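Local coordinates for protein 3-alpha-hydroxysteroid dehydrogenase (Pseudomonas sp., PDB 2DKN) that probably catalyses the NAD-dependent oxidation of 3-alpha-hydroxysteroids to 3-oxosteroids, as a dimeric short-chain dehydrogenase with a Rossmann fold, at residues G14-E19 against E219-I224; I29-G34 against I38-S43; F88-L93 against Y158-L163; L125-A130 against E144-T149. One frame throughout, in Å; residues are numbered along the deposited sequence.

Contact 1 (G14-E19 against E219-I224)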
loop_
_atom_site.group_PDB
_atom_site.type_symbol
_atom_site.label_atom_id
_atom_site.label_comp_id
_atom_site.label_asym_id
_atom_site.label_seq_id
_atom_site.Cartn_x
_atom_site.Cartn_y
_atom_site.Cartn_z
ATOM N N GLY A 14 -16.887 -3.046 -4.211
ATOM C CA GLY A 14 -17.290 -4.398 -3.842
ATOM C C GLY A 14 -17.849 -5.186 -5.010
ATOM O O GLY A 14 -17.577 -6.387 -5.161
ATOM N N ALA A 15 -18.646 -4.503 -5.829
ATOM C CA ALA A 15 -19.224 -5.103 -7.038
ATOM C C ALA A 15 -18.112 -5.452 -8.026
ATOM O O ALA A 15 -18.117 -6.522 -8.634
ATOM C CB ALA A 15 -20.200 -4.134 -7.677
ATOM N N ALA A 16 -17.141 -4.558 -8.155
ATOM C CA ALA A 16 -16.037 -4.786 -9.082
ATOM C C ALA A 16 -15.221 -5.999 -8.628
ATOM O O ALA A 16 -14.793 -6.828 -9.440
ATOM C CB ALA A 16 -15.168 -3.535 -9.189
ATOM N N LEU A 17 -15.008 -6.095 -7.322
ATOM C CA LEU A 17 -14.216 -7.169 -6.751
ATOM C C LEU A 17 -14.959 -8.510 -6.852
ATOM O O LEU A 17 -14.361 -9.543 -7.162
ATOM C CB LEU A 17 -13.886 -6.838 -5.287
ATOM C CG LEU A 17 -13.077 -7.897 -4.572
ATOM C CD1 LEU A 17 -11.647 -8.010 -5.177
ATOM C CD2 LEU A 17 -13.032 -7.528 -3.072
ATOM N N LYS A 18 -16.266 -8.489 -6.595
ATOM C CA LYS A 18 -17.078 -9.698 -6.722
ATOM C C LYS A 18 -16.930 -10.260 -8.136
ATOM O O LYS A 18 -16.723 -11.455 -8.326
ATOM C CB LYS A 18 -18.549 -9.370 -6.429
ATOM C CG LYS A 18 -19.585 -10.404 -6.909
ATOM C CD LYS A 18 -21.007 -9.935 -6.531
ATOM C CE LYS A 18 -21.461 -8.774 -7.458
ATOM N NZ LYS A 18 -22.830 -8.143 -7.166
ATOM N N GLU A 19 -17.021 -9.380 -9.127
ATOM C CA GLU A 19 -16.894 -9.788 -10.525
ATOM C C GLU A 19 -15.491 -10.316 -10.828
ATOM O O GLU A 19 -15.331 -11.387 -11.417
ATOM C CB GLU A 19 -17.208 -8.595 -11.398
ATOM C CG GLU A 19 -17.048 -8.821 -12.879
ATOM C CD GLU A 19 -17.693 -7.695 -13.661
ATOM O OE1 GLU A 19 -18.942 -7.609 -13.652
ATOM O OE2 GLU A 19 -16.961 -6.889 -14.272
ATOM N N GLU A 219 -9.690 -1.072 -10.387
ATOM C CA GLU A 219 -8.276 -0.840 -10.025
ATOM C C GLU A 219 -8.079 -1.048 -8.517
ATOM O O GLU A 219 -7.062 -1.609 -8.065
ATOM C CB GLU A 219 -7.821 0.563 -10.438
ATOM C CG GLU A 219 -7.882 0.766 -11.937
ATOM C CD GLU A 219 -7.423 2.124 -12.347
ATOM O OE1 GLU A 219 -6.260 2.225 -12.773
ATOM O OE2 GLU A 219 -8.209 3.087 -12.259
ATOM N N VAL A 220 -9.061 -0.623 -7.735
ATOM C CA VAL A 220 -9.035 -0.907 -6.299
ATOM C C VAL A 220 -9.247 -2.394 -6.046
ATOM O O VAL A 220 -8.555 -2.984 -5.221
ATOM C CB VAL A 220 -10.051 -0.059 -5.519
ATOM C CG1 VAL A 220 -10.049 -0.467 -4.024
ATOM C CG2 VAL A 220 -9.698 1.429 -5.672
ATOM N N ALA A 221 -10.175 -3.010 -6.780
ATOM C CA ALA A 221 -10.413 -4.435 -6.647
ATOM C C ALA A 221 -9.143 -5.262 -6.894
ATOM O O ALA A 221 -8.891 -6.257 -6.195
ATOM C CB ALA A 221 -11.518 -4.859 -7.606
ATOM N N GLU A 222 -8.328 -4.841 -7.865
ATOM C CA GLU A 222 -7.102 -5.592 -8.191
ATOM C C GLU A 222 -6.140 -5.545 -7.026
ATOM O O GLU A 222 -5.513 -6.530 -6.716
ATOM C CB GLU A 222 -6.406 -5.029 -9.432
ATOM C CG GLU A 222 -7.130 -5.323 -10.742
ATOM C CD GLU A 222 -6.847 -6.694 -11.296
ATOM O OE1 GLU A 222 -7.220 -6.929 -12.471
ATOM O OE2 GLU A 222 -6.283 -7.549 -10.578
ATOM N N ALA A 223 -6.013 -4.385 -6.390
ATOM C CA ALA A 223 -5.169 -4.285 -5.185
ATOM C C ALA A 223 -5.688 -5.174 -4.043
ATOM O O ALA A 223 -4.909 -5.849 -3.339
ATOM C CB ALA A 223 -5.068 -2.856 -4.749
ATOM N N ILE A 224 -6.998 -5.190 -3.845
ATOM C CA ILE A 224 -7.575 -6.059 -2.821
ATOM C C ILE A 224 -7.319 -7.540 -3.128
ATOM O O ILE A 224 -6.927 -8.316 -2.239
ATOM C CB ILE A 224 -9.087 -5.811 -2.667
ATOM C CG1 ILE A 224 -9.346 -4.370 -2.209
ATOM C CG2 ILE A 224 -9.718 -6.832 -1.694
ATOM C CD1 ILE A 224 -10.841 -3.967 -2.309
#
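Leu17 and Ala221 lie where segments 14-19 and 219-224, of helices 12-23 and 217-228, pass closest, their CA atoms 4.7 Å apart; the segment axes approach to 8.3 Å and cross at -58°. The small side chain of Ala221 is consistent with so close an approach. Ala221 CB rests against the other backbone, 3.7 Å from Leu17 CA, and also meets Leu17 CB. Ala16 CB is 4.2 Å from Ala221 CB.

The remaining contacts belong to the leucine methyls. With CG anti to the backbone N (chi1 179°), the branch is carried over Ala221, CD1 staying on it and CD2 going on to Ile224. Leu17 CD2 meets Ile224 CG2 at 3.7 Å, the side chains crossing at about a right angle. Of a different kind is Leu17 CD1 against the backbone O of Ala221 (3.4 Å), a van der Waals contact with a carbonyl. No hydrogen bond joins the segments.

Helix 12-23 starts in the glycine-rich TGxxxGxG segment of the short-chain dehydrogenases, which ends at Gly14. Leu17 touches Ile6 of strand 3-7 and Ile224 touches Val181 of strand 177-183, so both helices pack on one face of the parallel sheet; Ala223 also reaches Ile235 of the second subunit.

Contact 2 (I29-G34 against I38-S43). With NAI (1,4-dihydronicotinamide adenine dinucleotide), chain C.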
loop_
_atom_site.group_PDB
_atom_site.type_symbol
_atom_site.label_atom_id
_atom_site.label_comp_id
_atom_site.label_asym_id
_atom_site.label_seq_id
_atom_site.Cartn_x
_atom_site.Cartn_y
_atom_site.Cartn_z
ATOM N N ILE A 29 -19.244 -14.816 -1.695
ATOM C CA ILE A 29 -20.453 -14.659 -0.907
ATOM C C ILE A 29 -20.676 -13.160 -0.693
ATOM O O ILE A 29 -19.900 -12.514 -0.001
ATOM C CB ILE A 29 -20.328 -15.369 0.451
ATOM C CG1 ILE A 29 -20.128 -16.891 0.242
ATOM C CG2 ILE A 29 -21.547 -15.067 1.305
ATOM C CD1 ILE A 29 -19.573 -17.596 1.466
ATOM N N GLY A 30 -21.702 -12.597 -1.319
ATOM C CA GLY A 30 -21.894 -11.144 -1.244
ATOM C C GLY A 30 -22.832 -10.762 -0.108
ATOM O O GLY A 30 -23.838 -11.433 0.114
ATOM N N ILE A 31 -22.490 -9.693 0.620
ATOM C CA ILE A 31 -23.349 -9.175 1.686
ATOM C C ILE A 31 -23.594 -7.690 1.407
ATOM O O ILE A 31 -22.645 -6.933 1.181
ATOM C CB ILE A 31 -22.678 -9.293 3.090
ATOM C CG1 ILE A 31 -22.227 -10.737 3.389
ATOM C CG2 ILE A 31 -23.605 -8.732 4.202
ATOM C CD1 ILE A 31 -20.765 -10.989 3.054
ATOM N N ASP A 32 -24.858 -7.272 1.377
ATOM C CA ASP A 32 -25.147 -5.861 1.156
ATOM C C ASP A 32 -26.550 -5.595 1.719
ATOM O O ASP A 32 -27.182 -6.516 2.216
ATOM C CB ASP A 32 -25.088 -5.540 -0.329
ATOM C CG ASP A 32 -24.696 -4.093 -0.601
ATOM O OD1 ASP A 32 -23.581 -3.862 -1.127
ATOM O OD2 ASP A 32 -25.502 -3.183 -0.290
ATOM N N ARG A 33 -27.012 -4.353 1.634
ATOM C CA ARG A 33 -28.377 -4.007 2.103
ATOM C C ARG A 33 -29.431 -4.743 1.300
ATOM O O ARG A 33 -30.498 -5.090 1.819
ATOM C CB ARG A 33 -28.626 -2.497 1.992
ATOM C CG ARG A 33 -27.829 -1.668 3.017
ATOM C CD ARG A 33 -28.046 -0.183 2.779
ATOM N NE ARG A 33 -27.469 0.265 1.507
ATOM C CZ ARG A 33 -27.783 1.405 0.899
ATOM N NH1 ARG A 33 -27.179 1.735 -0.248
ATOM N NH2 ARG A 33 -28.717 2.207 1.423
ATOM N N GLY A 34 -29.126 -4.951 0.026
ATOM C CA GLY A 34 -30.017 -5.630 -0.893
ATOM C C GLY A 34 -29.196 -6.051 -2.090
ATOM O O GLY A 34 -27.990 -5.704 -2.185
ATOM N N ILE A 38 -26.572 -12.280 0.643
ATOM C CA ILE A 38 -26.982 -12.078 2.017
ATOM C C ILE A 38 -27.371 -10.617 2.174
ATOM O O ILE A 38 -26.553 -9.730 1.924
ATOM C CB ILE A 38 -25.829 -12.417 2.979
ATOM C CG1 ILE A 38 -25.486 -13.912 2.916
ATOM C CG2 ILE A 38 -26.163 -12.031 4.436
ATOM C CD1 ILE A 38 -24.172 -14.193 3.611
ATOM N N GLU A 39 -28.627 -10.368 2.551
ATOM C CA GLU A 39 -29.136 -9.003 2.673
ATOM C C GLU A 39 -29.195 -8.689 4.151
ATOM O O GLU A 39 -29.897 -9.370 4.918
ATOM C CB GLU A 39 -30.504 -8.844 1.973
ATOM C CG GLU A 39 -30.437 -9.344 0.553
ATOM C CD GLU A 39 -31.602 -8.957 -0.348
ATOM O OE1 GLU A 39 -32.655 -8.506 0.133
ATOM O OE2 GLU A 39 -31.431 -9.115 -1.577
ATOM N N ALA A 40 -28.402 -7.703 4.564
ATOM C CA ALA A 40 -28.278 -7.372 5.974
ATOM C C ALA A 40 -27.847 -5.925 6.136
ATOM O O ALA A 40 -27.082 -5.387 5.312
ATOM C CB ALA A 40 -27.273 -8.296 6.657
ATOM N N ASP A 41 -28.341 -5.307 7.205
ATOM C CA ASP A 41 -28.020 -3.933 7.536
ATOM C C ASP A 41 -26.858 -3.922 8.539
ATOM O O ASP A 41 -27.035 -4.169 9.724
ATOM C CB ASP A 41 -29.264 -3.218 8.099
ATOM C CG ASP A 41 -28.960 -1.793 8.597
ATOM O OD1 ASP A 41 -29.823 -1.172 9.274
ATOM O OD2 ASP A 41 -27.859 -1.280 8.305
ATOM N N LEU A 42 -25.655 -3.655 8.033
ATOM C CA LEU A 42 -24.458 -3.734 8.847
ATOM C C LEU A 42 -24.270 -2.554 9.800
ATOM O O LEU A 42 -23.243 -2.476 10.464
ATOM C CB LEU A 42 -23.232 -3.863 7.948
ATOM C CG LEU A 42 -23.218 -5.095 7.036
ATOM C CD1 LEU A 42 -21.944 -5.156 6.209
ATOM C CD2 LEU A 42 -23.354 -6.349 7.902
ATOM N N SER A 43 -25.255 -1.652 9.857
ATOM C CA SER A 43 -25.200 -0.511 10.776
ATOM C C SER A 43 -25.812 -0.794 12.153
ATOM O O SER A 43 -25.833 0.094 13.000
ATOM C CB SER A 43 -25.844 0.734 10.158
ATOM O OG SER A 43 -27.276 0.668 10.176
HETATM P PA NAI C . -20.678 2.312 -3.084
HETATM O O1A NAI C . -21.729 3.114 -2.433
HETATM O O2A NAI C . -20.744 2.157 -4.556
HETATM O O5B NAI C . -20.648 0.844 -2.442
HETATM C C5B NAI C . -20.749 0.660 -1.060
HETATM C C4B NAI C . -21.675 -0.527 -0.829
HETATM O O4B NAI C . -21.741 -0.670 0.578
HETATM C C3B NAI C . -23.090 -0.291 -1.351
HETATM O O3B NAI C . -23.562 -1.405 -2.084
HETATM C C2B NAI C . -23.875 -0.172 -0.057
HETATM O O2B NAI C . -25.220 -0.589 -0.151
HETATM C C1B NAI C . -23.048 -1.011 0.923
HETATM N N9A NAI C . -23.452 -0.574 2.266
HETATM C C8A NAI C . -23.443 0.709 2.776
HETATM N N7A NAI C . -23.986 0.658 4.018
HETATM C C5A NAI C . -24.361 -0.626 4.291
HETATM C C6A NAI C . -24.974 -1.246 5.386
HETATM N N6A NAI C . -25.485 -0.552 6.425
HETATM N N1A NAI C . -25.211 -2.606 5.330
HETATM C C2A NAI C . -24.864 -3.348 4.223
HETATM N N3A NAI C . -24.264 -2.745 3.141
HETATM C C4A NAI C . -24.030 -1.400 3.178
HETATM O O3 NAI C . -19.306 2.984 -2.596
HETATM P PN NAI C . -17.796 2.510 -2.897
HETATM O O1N NAI C . -17.737 1.234 -3.630
HETATM O O2N NAI C . -17.114 3.678 -3.483
HETATM O O5D NAI C . -17.278 2.311 -1.392
HETATM C C5D NAI C . -16.713 1.081 -0.963
HETATM C C4D NAI C . -15.781 1.415 0.195
HETATM O O4D NAI C . -14.731 2.231 -0.312
HETATM C C3D NAI C . -16.453 2.221 1.305
HETATM O O3D NAI C . -15.960 1.736 2.548
HETATM C C2D NAI C . -15.891 3.627 1.101
HETATM O O2D NAI C . -15.806 4.323 2.313
HETATM C C1D NAI C . -14.503 3.321 0.556
HETATM N N1N NAI C . -13.894 4.465 -0.176
HETATM C C2N NAI C . -14.502 4.956 -1.298
HETATM C C3N NAI C . -13.927 6.016 -1.981
HETATM C C7N NAI C . -14.560 6.523 -3.252
HETATM O O7N NAI C . -14.002 7.676 -3.781
HETATM N N7N NAI C . -15.592 5.884 -3.835
HETATM C C4N NAI C . -12.718 6.580 -1.528
HETATM C C5N NAI C . -12.086 6.033 -0.392
HETATM C C6N NAI C . -12.697 4.977 0.270
#
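Ile38 pairs in parallel with Ile31, and its side chain can be followed outward along strand 27-32. CB lies 3.6 Å from Gly30 O and also meets Ile31 CG1; CG2 approaches Ile31 CG2 at 4.2 Å; CG1 passes Gly30 O at 4.1 Å; the tip, CD1, ends 3.6 Å from Ile29 CG2 and also meets Ile31 CG1. Ile31 and Ile38 run side by side on the sheet face covered by helix 45-59, where both touch Val55.

Three backbone bonds set the ladder: Ile38 N to Gly30 O, Asp32 N to Ile38 O, and Ala40 N to Asp32 O, with N-H...O angles of 147° to 162°.

Asp32 projects from the other face and takes both hydroxyls of the adenosine ribose: O3B donates to OD1 and O2B to OD2, each at 2.6 Å. Its OD2 also accepts from Arg33 N, and OD1 from Ala10 N. O2B in turn lies at the guanidinium edge, in plane, accepting from Arg33 NE (2.9 Å) and NH1. The adenine is read by the second segment, Leu42 N donating to N1A at 2.9 Å and N6A to Asp41 OD2.

Without the Asp32 carboxylate, as with an alanine here, both ribose hydroxyls would probably lose their acceptor and the ribose be freer to turn. A carboxylate receiving the 2'-hydroxyl is consistent with a preference for NAD over NADP, whose 2'-phosphate would meet that acidic group.

Contact 3 (F88-L93 against Y158-L163); sequences FGVSAL and YAVTCL
Val90 and Val160 supply one of the two side-chain contacts between helix segments 88-93 and 158-163. The branched side chains cross at about a right angle, and a single methyl does the work on one side: Val160 CG2 comes within 3.6 Å of Val90 CG1 and 3.8 Å of Val90 CB. Val160 has chi1 at 80°, which sets CG1 between the backbone N and the carbonyl carbon and leaves CG2, anti to the N, as the methyl that faces the partner helix.

The second touch joins a leucine methyl to a serine. Leu163 CD2 reaches Ser91 CB at 3.6 Å and its CA at 4.2 Å, meeting the carbon part of the residue; Ser91 OG makes a weak hydrogen bond to Tyr87 O within its own helix.

Backbones stay apart, the nearest CA atoms, those of Ser91 and Val160, being 7.6 Å from each other. Segment 88-93 is kinked: the N atoms of Val90 and Leu93 lack the usual bond to the preceding turn, although Leu93 N makes a weak one to Val90 O. On its far side helix 149-166 meets the second subunit, where the Tyr158 ring packs with Phe255 of that chain.

No hydrogen bond crosses the interface. Its 127 Å² of buried surface is therefore held by dispersion between buried carbon groups, and the polar Ser91 OG turns to its own helix, where its one bond is weak.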
loop_
_atom_site.group_PDB
_atom_site.type_symbol
_atom_site.label_atom_id
_atom_site.label_comp_id
_atom_site.label_asym_id
_atom_site.label_seq_id
_atom_site.Cartn_x
_atom_site.Cartn_y
_atom_site.Cartn_z
ATOM N N PHE A 88 -18.058 -0.249 12.998
ATOM C CA PHE A 88 -18.628 -1.427 13.645
ATOM C C PHE A 88 -19.149 -2.477 12.668
ATOM O O PHE A 88 -19.115 -3.676 12.973
ATOM C CB PHE A 88 -19.668 -1.018 14.706
ATOM C CG PHE A 88 -19.045 -0.356 15.897
ATOM C CD1 PHE A 88 -18.422 -1.125 16.876
ATOM C CD2 PHE A 88 -19.005 1.029 15.998
ATOM C CE1 PHE A 88 -17.802 -0.513 17.950
ATOM C CE2 PHE A 88 -18.400 1.646 17.086
ATOM C CZ PHE A 88 -17.801 0.878 18.050
ATOM N N GLY A 89 -19.605 -2.060 11.483
ATOM C CA GLY A 89 -19.938 -3.039 10.423
ATOM C C GLY A 89 -18.728 -3.854 9.934
ATOM O O GLY A 89 -18.861 -4.950 9.375
ATOM N N VAL A 90 -17.544 -3.279 10.088
ATOM C CA VAL A 90 -16.299 -3.961 9.781
ATOM C C VAL A 90 -15.866 -4.804 10.981
ATOM O O VAL A 90 -15.639 -6.019 10.874
ATOM C CB VAL A 90 -15.171 -2.948 9.444
ATOM C CG1 VAL A 90 -13.816 -3.682 9.289
ATOM C CG2 VAL A 90 -15.541 -2.128 8.188
ATOM N N SER A 91 -15.759 -4.164 12.138
ATOM C CA SER A 91 -15.155 -4.860 13.280
ATOM C C SER A 91 -15.976 -6.076 13.689
ATOM O O SER A 91 -15.417 -7.114 14.031
ATOM C CB SER A 91 -14.938 -3.901 14.457
ATOM O OG SER A 91 -16.167 -3.410 14.948
ATOM N N ALA A 92 -17.298 -5.957 13.648
ATOM C CA ALA A 92 -18.147 -7.075 14.092
ATOM C C ALA A 92 -18.060 -8.242 13.127
ATOM O O ALA A 92 -18.180 -9.395 13.547
ATOM C CB ALA A 92 -19.600 -6.640 14.285
ATOM N N LEU A 93 -17.852 -7.957 11.842
ATOM C CA LEU A 93 -17.701 -9.030 10.862
ATOM C C LEU A 93 -16.345 -9.702 11.018
ATOM O O LEU A 93 -16.255 -10.919 10.941
ATOM C CB LEU A 93 -17.930 -8.536 9.438
ATOM C CG LEU A 93 -19.406 -8.759 9.059
ATOM C CD1 LEU A 93 -20.342 -7.995 9.976
ATOM C CD2 LEU A 93 -19.626 -8.381 7.660
ATOM N N TYR A 158 -9.986 6.363 10.039
ATOM C CA TYR A 158 -8.798 6.340 10.876
ATOM C C TYR A 158 -8.864 5.180 11.877
ATOM O O TYR A 158 -7.948 4.361 11.952
ATOM C CB TYR A 158 -8.573 7.680 11.600
ATOM C CG TYR A 158 -7.401 7.610 12.556
ATOM C CD1 TYR A 158 -6.103 7.834 12.102
ATOM C CD2 TYR A 158 -7.582 7.275 13.892
ATOM C CE1 TYR A 158 -5.017 7.743 12.960
ATOM C CE2 TYR A 158 -6.493 7.165 14.763
ATOM C CZ TYR A 158 -5.216 7.395 14.284
ATOM O OH TYR A 158 -4.113 7.305 15.118
ATOM N N ALA A 159 -9.941 5.130 12.651
ATOM C CA ALA A 159 -10.100 4.123 13.685
ATOM C C ALA A 159 -10.019 2.697 13.136
ATOM O O ALA A 159 -9.344 1.845 13.722
ATOM C CB ALA A 159 -11.416 4.341 14.462
ATOM N N VAL A 160 -10.709 2.427 12.033
ATOM C CA VAL A 160 -10.767 1.053 11.520
ATOM C C VAL A 160 -9.393 0.654 10.958
ATOM O O VAL A 160 -9.017 -0.516 10.995
ATOM C CB VAL A 160 -11.899 0.898 10.462
ATOM C CG1 VAL A 160 -11.455 1.428 9.062
ATOM C CG2 VAL A 160 -12.401 -0.533 10.389
ATOM N N THR A 161 -8.638 1.632 10.448
ATOM C CA THR A 161 -7.255 1.362 9.987
ATOM C C THR A 161 -6.338 1.013 11.156
ATOM O O THR A 161 -5.586 0.024 11.095
ATOM C CB THR A 161 -6.717 2.536 9.099
ATOM O OG1 THR A 161 -7.628 2.740 8.007
ATOM C CG2 THR A 161 -5.338 2.213 8.516
ATOM N N CYS A 162 -6.433 1.800 12.233
ATOM C CA CYS A 162 -5.736 1.516 13.497
ATOM C C CYS A 162 -6.081 0.159 14.075
ATOM O O CYS A 162 -5.220 -0.540 14.615
ATOM C CB CYS A 162 -6.062 2.580 14.548
ATOM S SG CYS A 162 -5.155 4.134 14.305
ATOM N N LEU A 163 -7.359 -0.182 14.005
ATOM C CA LEU A 163 -7.861 -1.469 14.478
ATOM C C LEU A 163 -7.124 -2.628 13.801
ATOM O O LEU A 163 -6.632 -3.542 14.481
ATOM C CB LEU A 163 -9.383 -1.559 14.247
ATOM C CG LEU A 163 -10.020 -2.922 14.574
ATOM C CD1 LEU A 163 -9.889 -3.191 16.056
ATOM C CD2 LEU A 163 -11.483 -3.021 14.095
#

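Contact 4 (L125-A130 against E144-T149); sequences LPMVEA and EQQGQT
Two torsions aim Gln146 at Leu125 and Pro126: CG stands anti to the backbone N (chi1 -175°), and a bend at chi2 (74°) turns the amide toward the start of helix 126-133. From the other side, Met127 holds CG between its N and carbonyl carbon (chi1 62°), and the thioether then runs out so that CE reaches the glutamine chain.

The touches divide along the length of Gln146. Met127 CE lies 3.8 Å from both Gln146 CB and CG, the aliphatic part, with the side chains crossing at about a right angle. Farther out, Gln146 OE1 sits 3.5 Å from Leu125 CD2 and 3.8 Å from Pro126 CD, contacts with carbon and not hydrogen bonds.

The polar link is indirect. A water accepts from Met127 N at 3.1 Å and donates to Gln146 OE1 at 2.9 Å, bridging the first turn of helix 126-133 to the last turn of helix 136-146. Gly147 ends that helix with a positive phi, and the chain then enters helix 149-166, whose Leu151 also touches Gln146.

If Gln146 were cut back to an alanine, CB could still touch Met127 CE, but the bridging water would probably lose its acceptor, Leu125 CD2 its packing partner and the methionine methyl its contact with CG. One amide oxygen thus serves a helix-start N-H through water while CB and CG behind it pack on Met127 CE, so one side chain serves a polar and an apolar partner.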
loop_
_atom_site.group_PDB
_atom_site.type_symbol
_atom_site.label_atom_id
_atom_site.label_comp_id
_atom_site.label_asym_id
_atom_site.label_seq_id
_atom_site.Cartn_x
_atom_site.Cartn_y
_atom_site.Cartn_z
ATOM N N LEU A 125 -9.732 12.978 17.323
ATOM C CA LEU A 125 -11.181 13.052 17.494
ATOM C C LEU A 125 -11.629 12.125 18.628
ATOM O O LEU A 125 -11.263 10.954 18.650
ATOM C CB LEU A 125 -11.898 12.653 16.185
ATOM C CG LEU A 125 -11.743 13.575 14.969
ATOM C CD1 LEU A 125 -12.170 12.863 13.669
ATOM C CD2 LEU A 125 -12.509 14.902 15.159
ATOM N N PRO A 126 -12.412 12.646 19.590
ATOM C CA PRO A 126 -12.861 11.787 20.696
ATOM C C PRO A 126 -13.538 10.489 20.253
ATOM O O PRO A 126 -13.337 9.439 20.869
ATOM C CB PRO A 126 -13.843 12.687 21.461
ATOM C CG PRO A 126 -13.267 14.083 21.232
ATOM C CD PRO A 126 -12.874 14.040 19.753
ATOM N N MET A 127 -14.317 10.556 19.181
ATOM C CA MET A 127 -15.051 9.378 18.722
ATOM C C MET A 127 -14.111 8.226 18.387
ATOM O O MET A 127 -14.490 7.058 18.523
ATOM C CB MET A 127 -15.938 9.722 17.536
ATOM C CG MET A 127 -15.153 10.192 16.337
ATOM S SD MET A 127 -16.208 10.375 14.875
ATOM C CE MET A 127 -16.472 12.146 14.895
ATOM N N VAL A 128 -12.887 8.546 17.959
ATOM C CA VAL A 128 -11.884 7.532 17.649
ATOM C C VAL A 128 -11.549 6.645 18.852
ATOM O O VAL A 128 -11.492 5.429 18.743
ATOM C CB VAL A 128 -10.597 8.170 17.057
ATOM C CG1 VAL A 128 -9.451 7.163 17.022
ATOM C CG2 VAL A 128 -10.913 8.692 15.679
ATOM N N GLU A 129 -11.349 7.256 20.010
ATOM C CA GLU A 129 -11.081 6.485 21.221
ATOM C C GLU A 129 -12.232 5.526 21.570
ATOM O O GLU A 129 -12.021 4.384 21.960
ATOM C CB GLU A 129 -10.858 7.454 22.379
ATOM C CG GLU A 129 -9.645 8.347 22.190
ATOM C CD GLU A 129 -9.479 9.294 23.377
ATOM O OE1 GLU A 129 -10.066 8.984 24.438
ATOM O OE2 GLU A 129 -8.789 10.347 23.247
ATOM N N ALA A 130 -13.458 6.005 21.408
ATOM C CA ALA A 130 -14.626 5.181 21.695
ATOM C C ALA A 130 -14.748 4.025 20.717
ATOM O O ALA A 130 -15.122 2.917 21.078
ATOM C CB ALA A 130 -15.881 6.047 21.678
ATOM N N GLU A 144 -22.205 12.177 16.810
ATOM C CA GLU A 144 -23.335 13.106 16.693
ATOM C C GLU A 144 -22.986 14.483 17.263
ATOM O O GLU A 144 -23.254 15.496 16.631
ATOM C CB GLU A 144 -24.576 12.545 17.381
ATOM C CG GLU A 144 -25.295 11.469 16.593
ATOM C CD GLU A 144 -25.728 11.945 15.217
ATOM O OE1 GLU A 144 -26.324 13.036 15.102
ATOM O OE2 GLU A 144 -25.461 11.238 14.236
ATOM N N GLN A 145 -22.363 14.507 18.436
ATOM C CA GLN A 145 -21.927 15.762 19.070
ATOM C C GLN A 145 -20.844 16.496 18.275
ATOM O O GLN A 145 -20.768 17.732 18.305
ATOM C CB GLN A 145 -21.375 15.491 20.460
ATOM C CG GLN A 145 -22.380 14.988 21.471
ATOM C CD GLN A 145 -21.709 14.621 22.783
ATOM O OE1 GLN A 145 -22.356 14.147 23.719
ATOM N NE2 GLN A 145 -20.400 14.843 22.858
ATOM N N GLN A 146 -19.991 15.746 17.588
ATOM C CA GLN A 146 -18.927 16.360 16.793
ATOM C C GLN A 146 -19.559 17.149 15.648
ATOM O O GLN A 146 -19.045 18.205 15.251
ATOM C CB GLN A 146 -17.937 15.313 16.286
ATOM C CG GLN A 146 -16.725 15.866 15.538
ATOM C CD GLN A 146 -15.691 16.522 16.435
ATOM O OE1 GLN A 146 -15.098 15.881 17.307
ATOM N NE2 GLN A 146 -15.441 17.805 16.195
ATOM N N GLY A 147 -20.716 16.657 15.189
ATOM C CA GLY A 147 -21.558 17.415 14.260
ATOM C C GLY A 147 -21.441 17.422 12.740
ATOM O O GLY A 147 -22.261 18.045 12.051
ATOM N N GLN A 148 -20.427 16.763 12.196
ATOM C CA GLN A 148 -20.224 16.834 10.755
ATOM C C GLN A 148 -19.854 15.486 10.186
ATOM O O GLN A 148 -18.927 14.850 10.667
ATOM C CB GLN A 148 -19.143 17.848 10.423
ATOM C CG GLN A 148 -19.538 19.277 10.776
ATOM C CD GLN A 148 -18.455 20.256 10.442
ATOM O OE1 GLN A 148 -17.884 20.905 11.323
ATOM N NE2 GLN A 148 -18.137 20.358 9.158
ATOM N N THR A 149 -20.560 15.060 9.147
ATOM C CA THR A 149 -20.328 13.720 8.619
ATOM C C THR A 149 -18.892 13.507 8.139
ATOM O O THR A 149 -18.376 12.388 8.237
ATOM C CB THR A 149 -21.294 13.363 7.486
ATOM O OG1 THR A 149 -21.216 14.376 6.486
ATOM C CG2 THR A 149 -22.734 13.256 8.006
HETATM O O HOH W 1 -15.564 13.176 18.164
#

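In the fold
Contacts 2 and 3 meet directly, Leu42 CD2 lying 4.0 Å from Leu93 CD1, and contacts 3 and 4 meet through Tyr158 CD2 and Val128 CG1, 3.6 Å apart. Contact 1 touches none of the others; its centre lies about 30 Å from that of contact 4, on the opposite side of the chain's centre. NADH is gripped by contact 2, while the nearest side chains of contacts 3 and 1, Val90 and Ile224, stay about 7 and 8 Å from it and Met127 of contact 4 about 14 Å. Helix 149-166, used in contact 3, also carries Tyr153 and Lys157, which hydrogen-bond to NADH and match the family's catalytic YxxxK motif. Contacts 1 and 3 both border the second subunit.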